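Local coordinates for protein type II restriction enzyme AgeI (Thalassobius gelatinovorus, PDB 5DWA) that recognises the double-stranded DNA sequence 5'-ACCGGT-3' and cleaves it after the first A, acting as a monomer that dimerizes to cut, at residues Val98-Val101 with Glu102-Pro106; Arg225-Ile228 with Glu229-Asp233; Asp267-Thr270 with Asp271-Ala275. All blocks are in the same frame, centred on the assembly; numbering follows the deposited sequence.

Contact 1: residues Val98-Val101 with Glu102-Pro106; sequences VALV and ERYNP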
loop_
_atom_site.group_PDB
_atom_site.type_symbol
_atom_site.label_atom_id
_atom_site.label_comp_id
_atom_site.label_asym_id
_atom_site.label_seq_id
_atom_site.Cartn_x
_atom_site.Cartn_y
_atom_site.Cartn_z
ATOM N N VAL A 98 -15.209 1.108 12.097
ATOM C CA VAL A 98 -15.969 1.259 13.345
ATOM C C VAL A 98 -16.959 2.410 13.241
ATOM O O VAL A 98 -18.121 2.277 13.607
ATOM C CB VAL A 98 -15.038 1.499 14.556
ATOM C CG1 VAL A 98 -15.845 1.948 15.788
ATOM C CG2 VAL A 98 -14.255 0.245 14.877
ATOM N N ALA A 99 -16.493 3.544 12.737
ATOM C CA ALA A 99 -17.328 4.732 12.632
ATOM C C ALA A 99 -18.486 4.540 11.645
ATOM O O ALA A 99 -19.601 4.977 11.920
ATOM C CB ALA A 99 -16.482 5.934 12.232
ATOM N N LEU A 100 -18.233 3.893 10.506
ATOM C CA LEU A 100 -19.293 3.641 9.529
ATOM C C LEU A 100 -20.417 2.802 10.139
ATOM O O LEU A 100 -21.600 3.109 9.966
ATOM C CB LEU A 100 -18.744 2.934 8.288
ATOM C CG LEU A 100 -17.979 3.816 7.312
ATOM C CD1 LEU A 100 -17.299 2.923 6.274
ATOM C CD2 LEU A 100 -18.921 4.805 6.644
ATOM N N VAL A 101 -20.041 1.745 10.855
ATOM C CA VAL A 101 -21.008 0.842 11.469
ATOM C C VAL A 101 -21.794 1.561 12.565
ATOM O O VAL A 101 -23.029 1.467 12.622
ATOM C CB VAL A 101 -20.315 -0.398 12.055
ATOM C CG1 VAL A 101 -21.297 -1.234 12.876
ATOM C CG2 VAL A 101 -19.697 -1.232 10.950
ATOM N N GLU A 102 -21.079 2.300 13.409
ATOM C CA GLU A 102 -21.703 3.034 14.513
ATOM C C GLU A 102 -22.701 4.077 14.007
ATOM O O GLU A 102 -23.801 4.221 14.555
ATOM C CB GLU A 102 -20.630 3.709 15.373
ATOM C CG GLU A 102 -21.169 4.476 16.580
ATOM C CD GLU A 102 -21.630 3.562 17.693
ATOM O OE1 GLU A 102 -20.938 2.559 17.976
ATOM O OE2 GLU A 102 -22.692 3.843 18.283
ATOM N N ARG A 103 -22.324 4.797 12.955
ATOM C CA ARG A 103 -23.155 5.889 12.455
ATOM C C ARG A 103 -24.372 5.385 11.689
ATOM O O ARG A 103 -25.470 5.924 11.843
ATOM C CB ARG A 103 -22.336 6.830 11.564
ATOM C CG ARG A 103 -23.115 8.028 11.025
ATOM C CD ARG A 103 -23.565 7.792 9.590
ATOM N NE ARG A 103 -24.263 8.935 9.003
ATOM C CZ ARG A 103 -25.586 9.058 8.942
ATOM N NH1 ARG A 103 -26.367 8.110 9.446
ATOM N NH2 ARG A 103 -26.130 10.130 8.382
ATOM N N TYR A 104 -24.179 4.364 10.856
ATOM C CA TYR A 104 -25.241 3.937 9.959
ATOM C C TYR A 104 -26.172 2.843 10.452
ATOM O O TYR A 104 -27.316 2.805 10.018
ATOM C CB TYR A 104 -24.622 3.510 8.632
ATOM C CG TYR A 104 -24.257 4.697 7.784
ATOM C CD1 TYR A 104 -25.234 5.579 7.355
ATOM C CD2 TYR A 104 -22.939 4.946 7.418
ATOM C CE1 TYR A 104 -24.922 6.677 6.577
ATOM C CE2 TYR A 104 -22.618 6.040 6.634
ATOM C CZ TYR A 104 -23.615 6.902 6.215
ATOM O OH TYR A 104 -23.313 7.994 5.434
ATOM N N ASN A 105 -25.714 1.954 11.326
ATOM C CA ASN A 105 -26.586 0.852 11.726
ATOM C C ASN A 105 -27.909 1.271 12.376
ATOM O O ASN A 105 -28.925 0.645 12.098
ATOM C CB ASN A 105 -25.842 -0.127 12.637
ATOM C CG ASN A 105 -25.227 -1.274 11.847
ATOM O OD1 ASN A 105 -25.376 -1.331 10.633
ATOM N ND2 ASN A 105 -24.545 -2.184 12.524
ATOM N N PRO A 106 -27.917 2.325 13.218
ATOM C CA PRO A 106 -29.225 2.712 13.769
ATOM C C PRO A 106 -30.257 3.092 12.699
ATOM O O PRO A 106 -31.418 2.689 12.795
ATOM C CB PRO A 106 -28.886 3.919 14.650
ATOM C CG PRO A 106 -27.476 3.693 15.061
ATOM C CD PRO A 106 -26.814 3.062 13.864
#

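Contact 2: residues Arg225-Ile228 with Glu229-Asp233; sequences RNYI and EGHGD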
loop_
_atom_site.group_PDB
_atom_site.type_symbol
_atom_site.label_atom_id
_atom_site.label_comp_id
_atom_site.label_asym_id
_atom_site.label_seq_id
_atom_site.Cartn_x
_atom_site.Cartn_y
_atom_site.Cartn_z
ATOM N N ARG A 225 -10.949 8.702 -10.191
ATOM C CA ARG A 225 -12.293 9.025 -10.652
ATOM C C ARG A 225 -12.618 8.206 -11.898
ATOM O O ARG A 225 -13.758 7.788 -12.096
ATOM C CB ARG A 225 -12.450 10.517 -10.943
ATOM C CG ARG A 225 -13.863 10.889 -11.381
ATOM C CD ARG A 225 -14.041 12.387 -11.541
ATOM N NE ARG A 225 -13.932 13.088 -10.268
ATOM C CZ ARG A 225 -14.967 13.399 -9.493
ATOM N NH1 ARG A 225 -16.202 13.064 -9.853
ATOM N NH2 ARG A 225 -14.764 14.035 -8.349
ATOM N N ASN A 226 -11.604 7.966 -12.723
ATOM C CA ASN A 226 -11.772 7.141 -13.915
ATOM C C ASN A 226 -12.137 5.695 -13.562
ATOM O O ASN A 226 -12.910 5.068 -14.273
ATOM C CB ASN A 226 -10.500 7.169 -14.779
ATOM C CG ASN A 226 -10.290 8.504 -15.479
ATOM O OD1 ASN A 226 -11.245 9.230 -15.754
ATOM N ND2 ASN A 226 -9.037 8.825 -15.781
ATOM N N TYR A 227 -11.586 5.174 -12.464
ATOM C CA TYR A 227 -11.938 3.829 -11.999
ATOM C C TYR A 227 -13.444 3.707 -11.805
ATOM O O TYR A 227 -14.060 2.701 -12.166
ATOM C CB TYR A 227 -11.246 3.489 -10.670
ATOM C CG TYR A 227 -9.731 3.437 -10.679
ATOM C CD1 TYR A 227 -9.018 3.127 -11.829
ATOM C CD2 TYR A 227 -9.013 3.690 -9.514
ATOM C CE1 TYR A 227 -7.632 3.077 -11.821
ATOM C CE2 TYR A 227 -7.631 3.646 -9.496
ATOM C CZ TYR A 227 -6.945 3.338 -10.652
ATOM O OH TYR A 227 -5.567 3.294 -10.638
ATOM N N ILE A 228 -14.026 4.742 -11.205
ATOM C CA ILE A 228 -15.435 4.758 -10.854
ATOM C C ILE A 228 -16.341 5.155 -12.014
ATOM O O ILE A 228 -17.224 4.392 -12.421
ATOM C CB ILE A 228 -15.681 5.724 -9.680
ATOM C CG1 ILE A 228 -14.893 5.264 -8.452
ATOM C CG2 ILE A 228 -17.164 5.830 -9.360
ATOM C CD1 ILE A 228 -14.539 6.391 -7.485
ATOM N N GLU A 229 -16.117 6.351 -12.545
ATOM C CA GLU A 229 -17.002 6.917 -13.553
ATOM C C GLU A 229 -16.763 6.326 -14.937
ATOM O O GLU A 229 -17.675 6.270 -15.757
ATOM C CB GLU A 229 -16.839 8.441 -13.599
ATOM C CG GLU A 229 -17.208 9.128 -12.286
ATOM C CD GLU A 229 -17.143 10.639 -12.376
ATOM O OE1 GLU A 229 -16.613 11.155 -13.384
ATOM O OE2 GLU A 229 -17.625 11.309 -11.444
ATOM N N GLY A 230 -15.538 5.883 -15.196
ATOM C CA GLY A 230 -15.204 5.359 -16.510
ATOM C C GLY A 230 -15.312 3.851 -16.579
ATOM O O GLY A 230 -16.059 3.309 -17.392
ATOM N N HIS A 231 -14.569 3.171 -15.709
ATOM C CA HIS A 231 -14.497 1.715 -15.727
ATOM C C HIS A 231 -15.634 1.038 -14.954
ATOM O O HIS A 231 -15.909 -0.145 -15.159
ATOM C CB HIS A 231 -13.154 1.250 -15.162
ATOM C CG HIS A 231 -11.972 1.680 -15.975
ATOM N ND1 HIS A 231 -10.681 1.640 -15.492
ATOM C CD2 HIS A 231 -11.886 2.156 -17.240
ATOM C CE1 HIS A 231 -9.852 2.075 -16.423
ATOM N NE2 HIS A 231 -10.557 2.395 -17.494
ATOM N N GLY A 232 -16.289 1.784 -14.067
ATOM C CA GLY A 232 -17.372 1.239 -13.261
ATOM C C GLY A 232 -16.924 0.171 -12.281
ATOM O O GLY A 232 -17.600 -0.847 -12.104
ATOM N N ASP A 233 -15.790 0.411 -11.629
ATOM C CA ASP A 233 -15.173 -0.595 -10.766
ATOM C C ASP A 233 -15.886 -0.782 -9.421
ATOM O O ASP A 233 -15.567 -1.716 -8.692
ATOM C CB ASP A 233 -13.705 -0.243 -10.513
ATOM C CG ASP A 233 -12.827 -0.470 -11.730
ATOM O OD1 ASP A 233 -13.192 -1.316 -12.575
ATOM O OD2 ASP A 233 -11.770 0.190 -11.831
#

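Contact 3: residues Asp267-Thr270 with Asp271-Ala275; sequences DEFT and DYLVA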
loop_
_atom_site.group_PDB
_atom_site.type_symbol
_atom_site.label_atom_id
_atom_site.label_comp_id
_atom_site.label_asym_id
_atom_site.label_seq_id
_atom_site.Cartn_x
_atom_site.Cartn_y
_atom_site.Cartn_z
ATOM N N ASP A 267 -29.387 9.680 4.697
ATOM C CA ASP A 267 -28.637 10.459 3.717
ATOM C C ASP A 267 -28.591 9.732 2.375
ATOM O O ASP A 267 -29.301 8.746 2.177
ATOM C CB ASP A 267 -27.218 10.771 4.222
ATOM C CG ASP A 267 -26.387 9.524 4.505
ATOM O OD1 ASP A 267 -26.823 8.398 4.197
ATOM O OD2 ASP A 267 -25.266 9.673 5.035
ATOM N N GLU A 268 -27.774 10.223 1.450
ATOM C CA GLU A 268 -27.691 9.606 0.131
ATOM C C GLU A 268 -27.251 8.146 0.205
ATOM O O GLU A 268 -27.697 7.325 -0.596
ATOM C CB GLU A 268 -26.749 10.395 -0.772
ATOM C CG GLU A 268 -27.337 11.713 -1.241
ATOM C CD GLU A 268 -26.592 12.285 -2.424
ATOM O OE1 GLU A 268 -25.399 12.619 -2.273
ATOM O OE2 GLU A 268 -27.200 12.389 -3.510
ATOM N N PHE A 269 -26.390 7.820 1.165
ATOM C CA PHE A 269 -25.919 6.446 1.319
ATOM C C PHE A 269 -27.044 5.511 1.768
ATOM O O PHE A 269 -27.254 4.453 1.166
ATOM C CB PHE A 269 -24.746 6.380 2.304
ATOM C CG PHE A 269 -24.282 4.977 2.603
ATOM C CD1 PHE A 269 -23.707 4.199 1.611
ATOM C CD2 PHE A 269 -24.427 4.435 3.873
ATOM C CE1 PHE A 269 -23.277 2.907 1.880
ATOM C CE2 PHE A 269 -24.002 3.140 4.145
ATOM C CZ PHE A 269 -23.419 2.380 3.146
ATOM N N THR A 270 -27.777 5.904 2.808
ATOM C CA THR A 270 -28.865 5.061 3.301
ATOM C C THR A 270 -29.993 4.985 2.267
ATOM O O THR A 270 -30.552 3.914 2.039
ATOM C CB THR A 270 -29.413 5.550 4.656
ATOM O OG1 THR A 270 -30.019 6.843 4.514
ATOM C CG2 THR A 270 -28.292 5.624 5.676
ATOM N N ASP A 271 -30.299 6.107 1.620
ATOM C CA ASP A 271 -31.292 6.109 0.546
ATOM C C ASP A 271 -30.887 5.132 -0.552
ATOM O O ASP A 271 -31.725 4.410 -1.105
ATOM C CB ASP A 271 -31.463 7.512 -0.042
ATOM C CG ASP A 271 -32.192 8.455 0.895
ATOM O OD1 ASP A 271 -32.837 7.977 1.854
ATOM O OD2 ASP A 271 -32.126 9.680 0.664
ATOM N N TYR A 272 -29.594 5.110 -0.859
ATOM C CA TYR A 272 -29.050 4.226 -1.879
ATOM C C TYR A 272 -29.224 2.758 -1.506
ATOM O O TYR A 272 -29.721 1.967 -2.302
ATOM C CB TYR A 272 -27.570 4.540 -2.116
ATOM C CG TYR A 272 -26.867 3.557 -3.016
ATOM C CD1 TYR A 272 -27.034 3.603 -4.396
ATOM C CD2 TYR A 272 -26.026 2.584 -2.489
ATOM C CE1 TYR A 272 -26.393 2.703 -5.222
ATOM C CE2 TYR A 272 -25.381 1.682 -3.307
ATOM C CZ TYR A 272 -25.563 1.748 -4.672
ATOM O OH TYR A 272 -24.922 0.849 -5.490
ATOM N N LEU A 273 -28.817 2.396 -0.293
ATOM C CA LEU A 273 -28.974 1.021 0.167
ATOM C C LEU A 273 -30.440 0.600 0.199
ATOM O O LEU A 273 -30.778 -0.503 -0.225
ATOM C CB LEU A 273 -28.356 0.838 1.553
ATOM C CG LEU A 273 -26.830 0.901 1.599
ATOM C CD1 LEU A 273 -26.342 0.496 2.979
ATOM C CD2 LEU A 273 -26.204 0.022 0.518
ATOM N N VAL A 274 -31.305 1.480 0.694
ATOM C CA VAL A 274 -32.724 1.150 0.807
ATOM C C VAL A 274 -33.331 0.909 -0.573
ATOM O O VAL A 274 -34.067 -0.057 -0.777
ATOM C CB VAL A 274 -33.504 2.260 1.543
ATOM C CG1 VAL A 274 -35.008 2.046 1.404
ATOM C CG2 VAL A 274 -33.108 2.294 3.007
ATOM N N ALA A 275 -32.993 1.775 -1.524
ATOM C CA ALA A 275 -33.492 1.651 -2.889
ATOM C C ALA A 275 -32.957 0.396 -3.576
ATOM O O ALA A 275 -33.697 -0.317 -4.254
ATOM C CB ALA A 275 -33.131 2.886 -3.692
HETATM O O HOH W 1 -32.532 6.430 4.031
#

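Contact 1: residues Val98-Val101 with Glu102-Pro106
Leu-100 and Tyr-104, one turn apart on helix 84-109, carry the apolar part of this contact. They run side by side in the same direction, and the leucine methyl CD2 comes up to the rim of the phenol ring, in the ring plane, 3.9 Å from Tyr-104 CE2. Both have CG anti to the carbonyl carbon (chi1 -77° for Leu-100, -78° for Tyr-104), a shared lean that lays them alongside each other. Arg-103 CD, in one of two deposited conformers, covers the middle of one ring face.

A second pair is mixed in character. Val-101 CG1 lies 3.4 Å from Asn-105 ND2, so a methyl packs alongside the amide, while the amide's OD1 is spent on Leu-115 N in strand 113-117.

Underneath runs the helix's regular backbone bonding. Glu-102 N reaches Val-98 O at 3.0 Å, Arg-103 N reaches Ala-99 O at 2.9 Å, and Tyr-104 N and Asn-105 N bond in the same way to Leu-100 O and Val-101 O. Pro-106 interrupts this series: its nitrogen has no hydrogen for the turn before, and the helix is kinked there.

Glu-102 OE1 bonds to Gln-49 on helix 43-57, against which Val-98 and Ala-99 also pack; Arg-103 NE bonds to Phe-262 O and its NH2 to Gln-265 O; Tyr-104 OH bonds to Asp-267 and Tyr-240. The chemistry implies that main-chain bonds hold the helix itself, while hydrocarbon and polar tips together tie it to the neighbouring helix, the edge strand and the C-terminal region.

Contact 2: residues Arg225-Ile228 with Glu229-Asp233
The guanidinium of Arg-225 meets Glu-229 OE2 at its edge, in its own plane, in a salt bridge with NH1 2.8 Å from OE2. From the carboxylate's side the approach is less regular: NH1 comes from above that plane, and the two flat groups are turned 72° apart. The arginine is modelled in two conformers, and the bridge is that of the one described, which bends at chi3 (-66°) and meets a glutamate chain extended beyond CG. At the edge of the Tyr-227 ring lies His-231 ND1, 4.3 Å from Tyr-227 CD1. One face of the His-231 ring is covered by the carbonyl oxygen of Asn-226, 3.9 Å from His-231 CG.

All this sits at the C-terminal end of helix 223-230, the helix of a beta-alpha-beta unit that leads from strand 191-196 to strand 236-239. The helix widens into a pi-type turn as it finishes. Asn-226 O is gripped twice, by Gly-230 N and by His-231 N, the latter at 2.9 Å and almost straight on. Gly-232 then turns the chain with positive phi, giving a weak bond to Ile-228 O, and Asp-233 N closes on Tyr-227 O at 2.9 Å.

Outside, Arg-225 NE bonds to Leu-215 O and NH2 to Ser-245 O, while Ser-247 OG bonds to Glu-229 OE2, the same oxygen that holds NH1. Glu-173 bonds to Tyr-227 OH, and Arg-183 forms a salt bridge with Asp-233 OD1.

Contact 3: residues Asp267-Thr270 with Asp271-Ala275
Asp-271 makes the first link back to Asp-267, its N bonding to Asp-267 O at 2.9 Å, and its carboxylate joins Thr-270 through a water. Thr-270 OG1 donates to that water over 2.6 Å, and the water passes a hydrogen to Asp-271 OD1 at 2.7 Å. The same hydroxyl oxygen also accepts from Asp-267 N, at 2.9 Å, because chi1 of 65° tucks it between the threonine's own backbone N and carbonyl carbon. In return Thr-270 N bonds to Asp-267 OD1 at 3.0 Å, completing a capping box at the start of helix 268-277.

Tyr-272 bonds through its N to Glu-268 O, and its ring goes off to Phe-238 and strand 191-196. Leu-273 follows. With CG anti to the backbone N (chi1 175°), Phe-269 turns one ring face to this leucine, whose CG lies over it toward the rim as a CH-pi contact, 4.3 Å from the centroid; CD1 comes within 3.5 Å of Phe-269 CZ. The same ring meets Tyr-104 at about 60° and Phe-238 edge-to-face. An alanine in place of Phe-269 is likely to leave Leu-273 without the ring it rests on and to open a gap beside Tyr-104 and Phe-238.

Val-274 ends the series, CG2 lying 3.2 Å from Thr-270 O, to which its own N is bonded. The chemistry implies a helix fixed at its first turn by reciprocal polar bonds, its N-cap carboxylate, Asp-267, probably stabilised by the helix end and bonded through OD2 to Tyr-104 OH, while apolar packing binds it to the sheet and to helix 84-109.

Each contact is partly buried and none reaches the other protein chain. Contact 1 lies nearest the chain's centre, about 11 Å between centres, with contacts 3 and 2 further out at about 16 and 18 Å. Contacts 1 and 3 belong together: helices 84-109 and 268-277 meet directly, Tyr-104 packing on Phe-269 and Thr-270. Contact 2 stands apart, on the opposite side of the chain's centre from contact 1. It also lies closest to the bound DNA, its nearest atom about 5 Å away. The chemistry follows the position along a helix: regular bonding and mixed packing in the later part of a long helix, up to its proline kink, in contact 1, a capped beginning in contact 3, and a widened ending with a salt bridge in contact 2.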